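Local structure of packaging protein UL32 (Human herpesvirus 8 type M, 6XF9) at residues D[203-208]-D[212-217]; D[223-228]-D[349-354]; D[426-431]-D[440-445]. The protein forms a zinc-binding pentameric ring required for herpesviral genome packaging, and probably helps bring newly made capsids to nuclear replication compartments. All blocks are in the same frame, centred on the assembly; numbering follows the deposited sequence.

Interaction 1 (D[203-208]-D[212-217]); sequences SGIPEL and TFCGAS
Leu208 and Thr212 sit four residues apart on the short helix 207-213, their CA atoms separated by 6.2 Å, and both donors of Thr212 turn back to the same carbonyl. The backbone bond runs from Thr212 N to Leu208 O at 3.1 Å and is bent, with an N-H...O angle of 141°. The hydroxyl adds a shorter one, Thr212 OG1 donating to Leu208 O at 2.7 Å. The two donors approach from opposite faces of the carbonyl plane, so the oxygen is gripped from both. With chi1 at -55°, OG1 stands beside the backbone N, which is what lets it fold back over the preceding turn; the methyl CG2 is thereby directed to the next residue and lies over the centre of the Phe213 ring, 3.9 Å above its plane. This is the familiar capture of a helical threonine hydroxyl by the carbonyl four residues earlier, here in the last turn of a helix less than two turns long, which begins after Pro206 at the N-cap position. Flanking the helix, Ile205 and Cys214 reach for each other: the extended branch of Ile205 brings CD1 to within 4.2 Å of Cys214 SG, a single apolar touch between the residues leading in and out. Glu207 OE2 makes a salt bridge with Arg210 on the same helix. Phe213 packs on Leu397 of helix 391-402 and on Val384 of helix 382-386, while Arg390 is hydrogen-bonded through its NH1 to Cys214 O and through its backbone to Thr212.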
ATOM      1  N   SER D 203      -9.145  42.680 -11.252  1.00 80.82           N
ATOM      2  CA  SER D 203      -8.899  43.679 -12.248  1.00 82.08           C
ATOM      3  C   SER D 203      -7.635  44.460 -12.050  1.00 80.32           C
ATOM      4  O   SER D 203      -6.915  44.659 -12.983  1.00 81.09           O
ATOM      5  CB  SER D 203     -10.096  44.611 -12.430  1.00 83.87           C
ATOM      6  OG  SER D 203     -10.491  45.226 -11.237  1.00 82.59           O
ATOM      7  N   GLY D 204      -7.327  44.880 -10.846  1.00 55.48           N
ATOM      8  CA  GLY D 204      -6.136  45.653 -10.662  1.00 53.71           C
ATOM      9  C   GLY D 204      -5.868  46.069  -9.258  1.00 51.90           C
ATOM     10  O   GLY D 204      -6.476  45.587  -8.368  1.00 51.37           O
ATOM     11  N   ILE D 205      -4.922  46.971  -9.091  1.00 48.29           N
ATOM     12  CA  ILE D 205      -4.558  47.495  -7.782  1.00 46.72           C
ATOM     13  C   ILE D 205      -5.712  48.300  -7.188  1.00 47.55           C
ATOM     14  O   ILE D 205      -6.631  48.693  -7.926  1.00 49.16           O
ATOM     15  CB  ILE D 205      -3.269  48.313  -7.890  1.00 46.30           C
ATOM     16  CG1 ILE D 205      -3.406  49.457  -8.871  1.00 47.68           C
ATOM     17  CG2 ILE D 205      -2.127  47.432  -8.355  1.00 45.49           C
ATOM     18  CD1 ILE D 205      -2.184  50.368  -8.760  1.00 47.05           C
ATOM     19  N   PRO D 206      -5.718  48.560  -5.875  1.00 48.48           N
ATOM     20  CA  PRO D 206      -6.838  49.285  -5.261  1.00 49.28           C
ATOM     21  C   PRO D 206      -7.117  50.629  -5.921  1.00 50.31           C
ATOM     22  O   PRO D 206      -6.273  51.186  -6.625  1.00 50.41           O
ATOM     23  CB  PRO D 206      -6.365  49.500  -3.815  1.00 48.12           C
ATOM     24  CG  PRO D 206      -5.372  48.495  -3.571  1.00 46.97           C
ATOM     25  CD  PRO D 206      -4.700  48.194  -4.874  1.00 46.97           C
ATOM     26  N   GLU D 207      -8.279  51.215  -5.695  1.00 69.10           N
ATOM     27  CA  GLU D 207      -8.546  52.526  -6.272  1.00 70.01           C
ATOM     28  C   GLU D 207      -7.609  53.567  -5.733  1.00 69.18           C
ATOM     29  O   GLU D 207      -7.025  54.263  -6.461  1.00 69.45           O
ATOM     30  CB  GLU D 207      -9.943  52.986  -5.992  1.00 71.13           C
ATOM     31  CG  GLU D 207     -10.733  53.313  -7.229  1.00 72.78           C
ATOM     32  CD  GLU D 207     -10.553  54.710  -7.748  1.00 73.50           C
ATOM     33  OE1 GLU D 207     -10.876  55.658  -7.051  1.00 73.30           O
ATOM     34  OE2 GLU D 207     -10.135  54.864  -8.881  1.00 74.28           O
ATOM     35  N   LEU D 208      -7.384  53.616  -4.451  1.00 54.95           N
ATOM     36  CA  LEU D 208      -6.440  54.623  -3.963  1.00 54.24           C
ATOM     37  C   LEU D 208      -5.112  54.525  -4.679  1.00 53.95           C
ATOM     38  O   LEU D 208      -4.486  55.553  -4.974  1.00 54.24           O
ATOM     39  CB  LEU D 208      -6.176  54.483  -2.465  1.00 53.45           C
ATOM     40  CG  LEU D 208      -7.171  54.929  -1.422  1.00 53.82           C
ATOM     41  CD1 LEU D 208      -6.752  54.359  -0.120  1.00 53.22           C
ATOM     42  CD2 LEU D 208      -6.998  56.413  -1.370  1.00 54.34           C
ATOM     43  N   THR D 212      -3.385  57.200  -7.411  1.00 53.42           N
ATOM     44  CA  THR D 212      -2.076  57.762  -7.115  1.00 52.81           C
ATOM     45  C   THR D 212      -1.046  57.488  -8.198  1.00 53.23           C
ATOM     46  O   THR D 212      -0.133  58.295  -8.388  1.00 53.59           O
ATOM     47  CB  THR D 212      -1.565  57.220  -5.789  1.00 51.54           C
ATOM     48  OG1 THR D 212      -2.543  57.488  -4.786  1.00 51.69           O
ATOM     49  CG2 THR D 212      -0.280  57.899  -5.404  1.00 51.41           C
ATOM     50  N   PHE D 213      -1.142  56.375  -8.916  1.00 49.65           N
ATOM     51  CA  PHE D 213      -0.032  55.957  -9.759  1.00 49.73           C
ATOM     52  C   PHE D 213      -0.369  55.852 -11.227  1.00 51.14           C
ATOM     53  O   PHE D 213       0.549  55.882 -12.053  1.00 51.86           O
ATOM     54  CB  PHE D 213       0.520  54.604  -9.292  1.00 48.68           C
ATOM     55  CG  PHE D 213       1.034  54.617  -7.879  1.00 47.39           C
ATOM     56  CD1 PHE D 213       2.280  55.148  -7.586  1.00 47.27           C
ATOM     57  CD2 PHE D 213       0.282  54.087  -6.853  1.00 46.58           C
ATOM     58  CE1 PHE D 213       2.761  55.158  -6.288  1.00 46.52           C
ATOM     59  CE2 PHE D 213       0.759  54.087  -5.554  1.00 45.77           C
ATOM     60  CZ  PHE D 213       1.996  54.624  -5.270  1.00 45.77           C
ATOM     61  N   CYS D 214      -1.636  55.709 -11.573  1.00 63.48           N
ATOM     62  CA  CYS D 214      -2.023  55.398 -12.933  1.00 65.20           C
ATOM     63  C   CYS D 214      -2.368  56.669 -13.707  1.00 66.72           C
ATOM     64  O   CYS D 214      -2.768  57.690 -13.136  1.00 66.43           O
ATOM     65  CB  CYS D 214      -3.190  54.410 -12.914  1.00 65.38           C
ATOM     66  SG  CYS D 214      -2.690  52.767 -12.172  1.00 64.21           S
ATOM     67  N   GLY D 215      -2.236  56.573 -15.034  1.00110.94           N
ATOM     68  CA  GLY D 215      -2.478  57.665 -15.964  1.00112.36           C
ATOM     69  C   GLY D 215      -1.217  57.940 -16.764  1.00112.99           C
ATOM     70  O   GLY D 215      -0.118  57.993 -16.188  1.00111.91           O
ATOM     71  N   ALA D 216      -1.357  58.130 -18.086  1.00105.49           N
ATOM     72  CA  ALA D 216      -0.181  58.346 -18.930  1.00105.86           C
ATOM     73  C   ALA D 216       0.555  59.614 -18.548  1.00105.50           C
ATOM     74  O   ALA D 216       1.772  59.722 -18.769  1.00105.23           O
ATOM     75  CB  ALA D 216      -0.584  58.418 -20.406  1.00107.03           C
ATOM     76  N   SER D 217      -0.157  60.549 -17.912  1.00107.06           N
ATOM     77  CA  SER D 217       0.414  61.810 -17.464  1.00107.55           C
ATOM     78  C   SER D 217       1.625  61.602 -16.575  1.00106.35           C
ATOM     79  O   SER D 217       2.426  62.535 -16.428  1.00107.46           O
ATOM     80  CB  SER D 217      -0.651  62.647 -16.741  1.00108.35           C
ATOM     81  OG  SER D 217      -0.058  63.766 -16.113  1.00109.23           O
TER

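Interaction 2 (D[223-228]-D[349-354]); sequences SLLPAL and PLLREL
Leu225 carries the contact, its chi1 of -92° rotated well past the usual staggered value and its chi2 of -176° turning the fork so that CD1 faces Leu351 and CD2 faces Leu354, while Leu350 and Leu354 have CG opposite the backbone N and thus reach out from helix 349-357. Each part of Leu225 has its own partner. The CB at the base of the side chain meets the methyl Leu350 CD2 at 3.9 Å. From the fork, the methyl CD1 presses against the backbone of the other helix, lying 3.9 Å from Leu351 CA; it also stays close to Leu351 CB at 4.0 Å. The second methyl, Leu225 CD2, meets Leu354 CD1 at 3.8 Å, where the two side chains meet at a slant. Leu225 therefore packs on the side chains of Leu350 and Leu354 and mainly on the CA and CB of Leu351, and the CA atoms of Leu225 and Leu351 come as close as 7.7 Å. Contact across the segments is purely apolar. The start of helix 225-235 is fixed by Ser223, whose OG accepts from Leu225 N at 3.0 Å in an ST turn; this capping bond holds the backbone from which Leu225 projects. Leu350 N is likewise hydrogen-bonded to Asp348 OD1 just ahead of its helix. His305 touches both Leu225 and Leu351, and helix 297-304 supplies Cys301, which lies against Leu351 and Leu354. That third helix also carries Cys299 and links the leucine cluster to a nearby zinc site: the side chain of Leu354 is about 10 Å from the zinc ion held by Cys296, Cys299, His366 and Cys373, three cysteines and a histidine that include a CxxC pair.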
ATOM      1  N   SER D 223      15.169  53.452 -14.157  1.00 57.38           N
ATOM      2  CA  SER D 223      15.319  52.008 -14.248  1.00 57.16           C
ATOM      3  C   SER D 223      16.435  51.540 -13.341  1.00 57.52           C
ATOM      4  O   SER D 223      17.510  52.141 -13.298  1.00 58.47           O
ATOM      5  CB  SER D 223      15.622  51.598 -15.685  1.00 58.20           C
ATOM      6  OG  SER D 223      16.359  50.389 -15.716  1.00 58.80           O
ATOM      7  N   LEU D 224      16.185  50.449 -12.621  1.00 51.86           N
ATOM      8  CA  LEU D 224      17.208  49.869 -11.759  1.00 52.15           C
ATOM      9  C   LEU D 224      18.097  48.878 -12.491  1.00 53.23           C
ATOM     10  O   LEU D 224      19.005  48.310 -11.870  1.00 53.97           O
ATOM     11  CB  LEU D 224      16.571  49.192 -10.541  1.00 51.12           C
ATOM     12  CG  LEU D 224      15.623  50.076  -9.724  1.00 50.09           C
ATOM     13  CD1 LEU D 224      15.138  49.380  -8.476  1.00 49.00           C
ATOM     14  CD2 LEU D 224      16.320  51.367  -9.361  1.00 50.75           C
ATOM     15  N   LEU D 225      17.851  48.639 -13.780  1.00 55.42           N
ATOM     16  CA  LEU D 225      18.683  47.698 -14.528  1.00 56.59           C
ATOM     17  C   LEU D 225      20.181  47.948 -14.425  1.00 58.09           C
ATOM     18  O   LEU D 225      20.925  46.969 -14.212  1.00 58.98           O
ATOM     19  CB  LEU D 225      18.275  47.704 -16.003  1.00 56.78           C
ATOM     20  CG  LEU D 225      17.229  46.665 -16.317  1.00 56.15           C
ATOM     21  CD1 LEU D 225      16.947  46.654 -17.808  1.00 56.52           C
ATOM     22  CD2 LEU D 225      17.788  45.351 -15.843  1.00 56.86           C
ATOM     23  N   PRO D 226      20.696  49.186 -14.530  1.00 60.59           N
ATOM     24  CA  PRO D 226      22.152  49.355 -14.410  1.00 61.66           C
ATOM     25  C   PRO D 226      22.690  48.846 -13.084  1.00 62.05           C
ATOM     26  O   PRO D 226      23.745  48.193 -13.059  1.00 63.18           O
ATOM     27  CB  PRO D 226      22.334  50.870 -14.582  1.00 61.60           C
ATOM     28  CG  PRO D 226      21.147  51.291 -15.382  1.00 60.72           C
ATOM     29  CD  PRO D 226      20.038  50.470 -14.845  1.00 59.96           C
ATOM     30  N   ALA D 227      21.994  49.131 -11.977  1.00 59.35           N
ATOM     31  CA  ALA D 227      22.451  48.657 -10.673  1.00 59.64           C
ATOM     32  C   ALA D 227      22.524  47.140 -10.648  1.00 60.30           C
ATOM     33  O   ALA D 227      23.475  46.560 -10.108  1.00 61.48           O
ATOM     34  CB  ALA D 227      21.517  49.158  -9.577  1.00 58.48           C
ATOM     35  N   LEU D 228      21.494  46.482 -11.183  1.00 66.49           N
ATOM     36  CA  LEU D 228      21.515  45.030 -11.333  1.00 66.90           C
ATOM     37  C   LEU D 228      22.706  44.587 -12.173  1.00 68.25           C
ATOM     38  O   LEU D 228      23.526  43.775 -11.730  1.00 69.57           O
ATOM     39  CB  LEU D 228      20.189  44.567 -11.954  1.00 65.64           C
ATOM     40  CG  LEU D 228      20.042  43.158 -12.529  1.00 66.10           C
ATOM     41  CD1 LEU D 228      20.037  42.116 -11.436  1.00 66.44           C
ATOM     42  CD2 LEU D 228      18.759  43.073 -13.353  1.00 64.86           C
ATOM     43  N   PRO D 349      16.101  50.601 -24.939  1.00 66.08           N
ATOM     44  CA  PRO D 349      16.850  49.550 -25.644  1.00 66.63           C
ATOM     45  C   PRO D 349      17.676  48.648 -24.734  1.00 65.97           C
ATOM     46  O   PRO D 349      18.101  47.586 -25.191  1.00 66.64           O
ATOM     47  CB  PRO D 349      17.734  50.343 -26.609  1.00 67.99           C
ATOM     48  CG  PRO D 349      17.935  51.652 -25.929  1.00 67.86           C
ATOM     49  CD  PRO D 349      16.672  51.938 -25.168  1.00 66.75           C
ATOM     50  N   LEU D 350      17.976  49.039 -23.493  1.00 63.81           N
ATOM     51  CA  LEU D 350      18.699  48.122 -22.610  1.00 63.35           C
ATOM     52  C   LEU D 350      17.821  46.930 -22.231  1.00 63.00           C
ATOM     53  O   LEU D 350      18.214  45.771 -22.417  1.00 63.55           O
ATOM     54  CB  LEU D 350      19.189  48.845 -21.351  1.00 62.53           C
ATOM     55  CG  LEU D 350      20.007  47.962 -20.407  1.00 62.29           C
ATOM     56  CD1 LEU D 350      21.252  47.433 -21.094  1.00 63.36           C
ATOM     57  CD2 LEU D 350      20.377  48.687 -19.135  1.00 61.69           C
ATOM     58  N   LEU D 351      16.610  47.196 -21.735  1.00 59.95           N
ATOM     59  CA  LEU D 351      15.701  46.106 -21.410  1.00 59.54           C
ATOM     60  C   LEU D 351      15.467  45.229 -22.620  1.00 60.79           C
ATOM     61  O   LEU D 351      15.543  43.999 -22.529  1.00 61.22           O
ATOM     62  CB  LEU D 351      14.367  46.667 -20.929  1.00 58.61           C
ATOM     63  CG  LEU D 351      13.286  45.628 -20.667  1.00 58.16           C
ATOM     64  CD1 LEU D 351      13.715  44.741 -19.510  1.00 57.54           C
ATOM     65  CD2 LEU D 351      11.967  46.314 -20.378  1.00 57.41           C
ATOM     66  N   ARG D 352      15.255  45.850 -23.776  1.00 68.62           N
ATOM     67  CA  ARG D 352      15.022  45.102 -25.003  1.00 69.76           C
ATOM     68  C   ARG D 352      16.195  44.188 -25.326  1.00 70.51           C
ATOM     69  O   ARG D 352      16.006  43.013 -25.655  1.00 71.33           O
ATOM     70  CB  ARG D 352      14.729  46.093 -26.117  1.00 70.62           C
ATOM     71  CG  ARG D 352      14.412  45.558 -27.466  1.00 72.10           C
ATOM     72  CD  ARG D 352      14.259  46.787 -28.322  1.00 72.43           C
ATOM     73  NE  ARG D 352      14.145  46.519 -29.741  1.00 74.15           N
ATOM     74  CZ  ARG D 352      13.314  47.176 -30.542  1.00 74.87           C
ATOM     75  NH1 ARG D 352      13.264  46.895 -31.845  1.00 76.04           N
ATOM     76  NH2 ARG D 352      12.510  48.107 -30.028  1.00 74.25           N
ATOM     77  N   GLU D 353      17.420  44.703 -25.229  1.00 71.41           N
ATOM     78  CA  GLU D 353      18.586  43.878 -25.540  1.00 72.02           C
ATOM     79  C   GLU D 353      18.815  42.784 -24.502  1.00 71.63           C
ATOM     80  O   GLU D 353      19.311  41.709 -24.847  1.00 72.41           O
ATOM     81  CB  GLU D 353      19.822  44.757 -25.717  1.00 72.10           C
ATOM     82  CG  GLU D 353      21.081  43.984 -26.055  1.00 73.04           C
ATOM     83  CD  GLU D 353      22.217  44.893 -26.462  1.00 74.12           C
ATOM     84  OE1 GLU D 353      22.043  46.132 -26.343  1.00 74.10           O
ATOM     85  OE2 GLU D 353      23.284  44.368 -26.872  1.00 74.74           O
ATOM     86  N   LEU D 354      18.503  43.042 -23.231  1.00 62.06           N
ATOM     87  CA  LEU D 354      18.653  42.004 -22.214  1.00 61.73           C
ATOM     88  C   LEU D 354      17.708  40.840 -22.497  1.00 62.10           C
ATOM     89  O   LEU D 354      18.125  39.675 -22.493  1.00 62.70           O
ATOM     90  CB  LEU D 354      18.409  42.586 -20.821  1.00 60.33           C
ATOM     91  CG  LEU D 354      18.823  41.776 -19.595  1.00 60.19           C
ATOM     92  CD1 LEU D 354      18.876  42.710 -18.400  1.00 59.18           C
ATOM     93  CD2 LEU D 354      17.867  40.605 -19.303  1.00 60.08           C
TER

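Interaction 3 (D[426-431]-D[440-445]); sequences KGLQNA and DIIREL
Leu428 rests one methyl, CD2, over the notch between Ile441 and Ile442, overlapping both with a single atom. CD2 lies 4.1 Å from Ile441 CB, with Ile441 CG2 at much the same range, and 4.1 Å from Ile442 CG1. The two isoleucines are met differently: Leu428 runs antiparallel alongside Ile441 but lies roughly perpendicular to Ile442. A chi1 of 66° puts Leu428 CG between the backbone N and the carbonyl carbon, the crowded position in a helix, and from there the fork is directed at the facing helix. In Ile441, CG1 stands beside the backbone N and CG2 beside the carbonyl carbon, so that it is the branch point and CG2 that receive the leucine. Helix 416-430 and helix 435-451 follow each other after a short turn and run back in an antiparallel sense as an alpha-alpha hairpin, with CA atoms of Leu428 and Ile441 no closer than 8.5 Å. Polar side chains of the first helix, away from this contact, are bonded within the helix and to residues beyond it: Lys426 NZ donates to Gln429 OE1 at 2.9 Å, coming from above the carbonyl plane, and also forms a salt bridge with Asp370. Asn430 ND2 makes a weak bond to Lys426 O at 2.9 Å. Further up the hairpin, Ile441 packs on Leu424, and Leu445 on Leu421 and Phe425. Phe158 of helix 145-164 touches Ile441, and helix 459-465 lies against the contact through Ser463 on Leu428 and Pro459 on Ile442, whose side chain also packs on Thr175 of a neighbouring subunit of the ring.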
ATOM      1  N   LYS D 426      10.485  24.977  -5.466  1.00 43.57           N
ATOM      2  CA  LYS D 426      11.847  25.472  -5.649  1.00 44.77           C
ATOM      3  C   LYS D 426      12.819  24.755  -4.717  1.00 45.90           C
ATOM      4  O   LYS D 426      14.021  24.667  -5.006  1.00 46.88           O
ATOM      5  CB  LYS D 426      11.897  26.988  -5.436  1.00 45.33           C
ATOM      6  CG  LYS D 426      11.102  27.770  -6.466  1.00 44.27           C
ATOM      7  CD  LYS D 426      11.402  27.300  -7.888  1.00 44.18           C
ATOM      8  CE  LYS D 426      12.586  28.036  -8.451  1.00 45.41           C
ATOM      9  NZ  LYS D 426      13.123  27.401  -9.674  1.00 45.98           N
ATOM     10  N   GLY D 427      12.326  24.289  -3.567  1.00 58.72           N
ATOM     11  CA  GLY D 427      13.183  23.576  -2.632  1.00 59.64           C
ATOM     12  C   GLY D 427      13.564  22.189  -3.108  1.00 59.30           C
ATOM     13  O   GLY D 427      14.719  21.774  -2.979  1.00 60.28           O
ATOM     14  N   LEU D 428      12.598  21.433  -3.633  1.00 51.07           N
ATOM     15  CA  LEU D 428      12.959  20.116  -4.141  1.00 50.92           C
ATOM     16  C   LEU D 428      13.906  20.244  -5.329  1.00 51.25           C
ATOM     17  O   LEU D 428      14.767  19.383  -5.538  1.00 51.87           O
ATOM     18  CB  LEU D 428      11.705  19.315  -4.517  1.00 49.58           C
ATOM     19  CG  LEU D 428      10.795  19.737  -5.658  1.00 48.61           C
ATOM     20  CD1 LEU D 428      11.384  19.449  -7.025  1.00 48.81           C
ATOM     21  CD2 LEU D 428       9.502  18.980  -5.539  1.00 47.84           C
ATOM     22  N   GLN D 429      13.799  21.344  -6.065  1.00 50.55           N
ATOM     23  CA  GLN D 429      14.611  21.636  -7.242  1.00 50.94           C
ATOM     24  C   GLN D 429      16.039  22.062  -6.902  1.00 52.31           C
ATOM     25  O   GLN D 429      16.924  21.971  -7.757  1.00 53.00           O
ATOM     26  CB  GLN D 429      13.885  22.713  -8.048  1.00 50.44           C
ATOM     27  CG  GLN D 429      14.117  22.709  -9.503  1.00 50.65           C
ATOM     28  CD  GLN D 429      13.224  23.706 -10.196  1.00 50.13           C
ATOM     29  OE1 GLN D 429      12.664  24.581  -9.555  1.00 50.00           O
ATOM     30  NE2 GLN D 429      13.067  23.570 -11.507  1.00 50.27           N
ATOM     31  N   ASN D 430      16.277  22.594  -5.706  1.00 66.62           N
ATOM     32  CA  ASN D 430      17.585  23.142  -5.351  1.00 67.86           C
ATOM     33  C   ASN D 430      18.197  22.451  -4.134  1.00 68.35           C
ATOM     34  O   ASN D 430      19.182  22.962  -3.584  1.00 69.53           O
ATOM     35  CB  ASN D 430      17.477  24.648  -5.058  1.00 68.64           C
ATOM     36  CG  ASN D 430      17.204  25.503  -6.303  1.00 68.66           C
ATOM     37  OD1 ASN D 430      17.964  25.496  -7.288  1.00 69.15           O
ATOM     38  ND2 ASN D 430      16.090  26.239  -6.261  1.00 67.88           N
ATOM     39  N   ALA D 431      17.668  21.303  -3.707  1.00 58.45           N
ATOM     40  CA  ALA D 431      18.120  20.659  -2.478  1.00 59.06           C
ATOM     41  C   ALA D 431      17.624  19.222  -2.463  1.00 58.40           C
ATOM     42  O   ALA D 431      16.653  18.868  -3.140  1.00 57.45           O
ATOM     43  CB  ALA D 431      17.641  21.401  -1.225  1.00 59.69           C
ATOM     44  N   ASP D 440       4.991  14.185  -3.979  1.00 75.27           N
ATOM     45  CA  ASP D 440       3.808  14.669  -3.275  1.00 75.05           C
ATOM     46  C   ASP D 440       3.616  16.168  -3.465  1.00 74.75           C
ATOM     47  O   ASP D 440       2.489  16.648  -3.649  1.00 74.28           O
ATOM     48  CB  ASP D 440       3.947  14.312  -1.799  1.00 75.66           C
ATOM     49  CG  ASP D 440       3.291  12.989  -1.469  1.00 76.24           C
ATOM     50  OD1 ASP D 440       2.177  12.763  -2.015  1.00 76.19           O
ATOM     51  OD2 ASP D 440       3.885  12.172  -0.713  1.00 76.69           O
ATOM     52  N   ILE D 441       4.703  16.927  -3.357  1.00 48.83           N
ATOM     53  CA  ILE D 441       4.653  18.356  -3.629  1.00 48.45           C
ATOM     54  C   ILE D 441       4.194  18.606  -5.062  1.00 47.99           C
ATOM     55  O   ILE D 441       3.262  19.380  -5.317  1.00 47.78           O
ATOM     56  CB  ILE D 441       6.031  18.973  -3.352  1.00 49.06           C
ATOM     57  CG1 ILE D 441       6.361  18.840  -1.866  1.00 49.89           C
ATOM     58  CG2 ILE D 441       6.048  20.405  -3.769  1.00 49.09           C
ATOM     59  CD1 ILE D 441       7.784  19.221  -1.490  1.00 50.74           C
ATOM     60  N   ILE D 442       4.803  17.903  -6.016  1.00 46.86           N
ATOM     61  CA  ILE D 442       4.489  18.105  -7.429  1.00 46.52           C
ATOM     62  C   ILE D 442       3.012  17.854  -7.712  1.00 46.17           C
ATOM     63  O   ILE D 442       2.392  18.577  -8.500  1.00 46.29           O
ATOM     64  CB  ILE D 442       5.398  17.219  -8.300  1.00 46.82           C
ATOM     65  CG1 ILE D 442       6.798  17.813  -8.333  1.00 47.18           C
ATOM     66  CG2 ILE D 442       4.813  17.082  -9.683  1.00 46.92           C
ATOM     67  CD1 ILE D 442       7.834  16.917  -8.937  1.00 47.89           C
ATOM     68  N   ARG D 443       2.426  16.812  -7.119  1.00 60.23           N
ATOM     69  CA  ARG D 443       1.015  16.539  -7.407  1.00 60.06           C
ATOM     70  C   ARG D 443       0.101  17.559  -6.730  1.00 59.95           C
ATOM     71  O   ARG D 443      -0.916  17.961  -7.308  1.00 60.03           O
ATOM     72  CB  ARG D 443       0.664  15.072  -7.094  1.00 60.35           C
ATOM     73  CG  ARG D 443      -0.061  14.708  -5.818  1.00 60.63           C
ATOM     74  CD  ARG D 443      -0.495  13.208  -5.835  1.00 60.86           C
ATOM     75  NE  ARG D 443       0.616  12.285  -6.120  1.00 61.30           N
ATOM     76  CZ  ARG D 443       0.748  11.578  -7.248  1.00 61.41           C
ATOM     77  NH1 ARG D 443      -0.159  11.682  -8.220  1.00 61.36           N
ATOM     78  NH2 ARG D 443       1.798  10.770  -7.413  1.00 61.53           N
ATOM     79  N   GLU D 444       0.405  17.972  -5.498  1.00 53.70           N
ATOM     80  CA  GLU D 444      -0.419  19.020  -4.880  1.00 53.75           C
ATOM     81  C   GLU D 444      -0.242  20.361  -5.592  1.00 53.45           C
ATOM     82  O   GLU D 444      -1.190  21.138  -5.717  1.00 53.52           O
ATOM     83  CB  GLU D 444      -0.088  19.155  -3.393  1.00 54.07           C
ATOM     84  CG  GLU D 444      -0.953  20.156  -2.640  1.00 54.40           C
ATOM     85  CD  GLU D 444      -2.444  19.825  -2.657  1.00 54.82           C
ATOM     86  OE1 GLU D 444      -2.787  18.640  -2.850  1.00 54.98           O
ATOM     87  OE2 GLU D 444      -3.276  20.747  -2.439  1.00 55.10           O
ATOM     88  N   LEU D 445       0.976  20.669  -6.025  1.00 40.25           N
ATOM     89  CA  LEU D 445       1.214  21.916  -6.738  1.00 39.93           C
ATOM     90  C   LEU D 445       0.502  21.940  -8.077  1.00 40.14           C
ATOM     91  O   LEU D 445       0.008  22.986  -8.508  1.00 40.42           O
ATOM     92  CB  LEU D 445       2.711  22.116  -6.923  1.00 40.27           C
ATOM     93  CG  LEU D 445       3.118  23.251  -7.852  1.00 40.39           C
ATOM     94  CD1 LEU D 445       2.519  24.587  -7.409  1.00 40.12           C
ATOM     95  CD2 LEU D 445       4.612  23.318  -7.814  1.00 40.74           C
TER

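How the interactions relate
The three contacts follow one another along the chain and none touches another. Interactions 1 and 2 belong to successive helices, 207-213 and 225-235, with centres about 24 Å apart and nearest atoms about 14 Å apart. Interaction 3 lies across the chain's centre from interaction 1, about 36 Å away between centres; from interaction 2 it is about 32 Å between centres and about 16 Å at the nearest atoms. Interaction 2 is the one next to a zinc site, with Leu351 about 10 Å from His366 between side chains, whereas interactions 1 and 3 are remote from the metals. Interaction 3 alone borders another subunit of the pentamer.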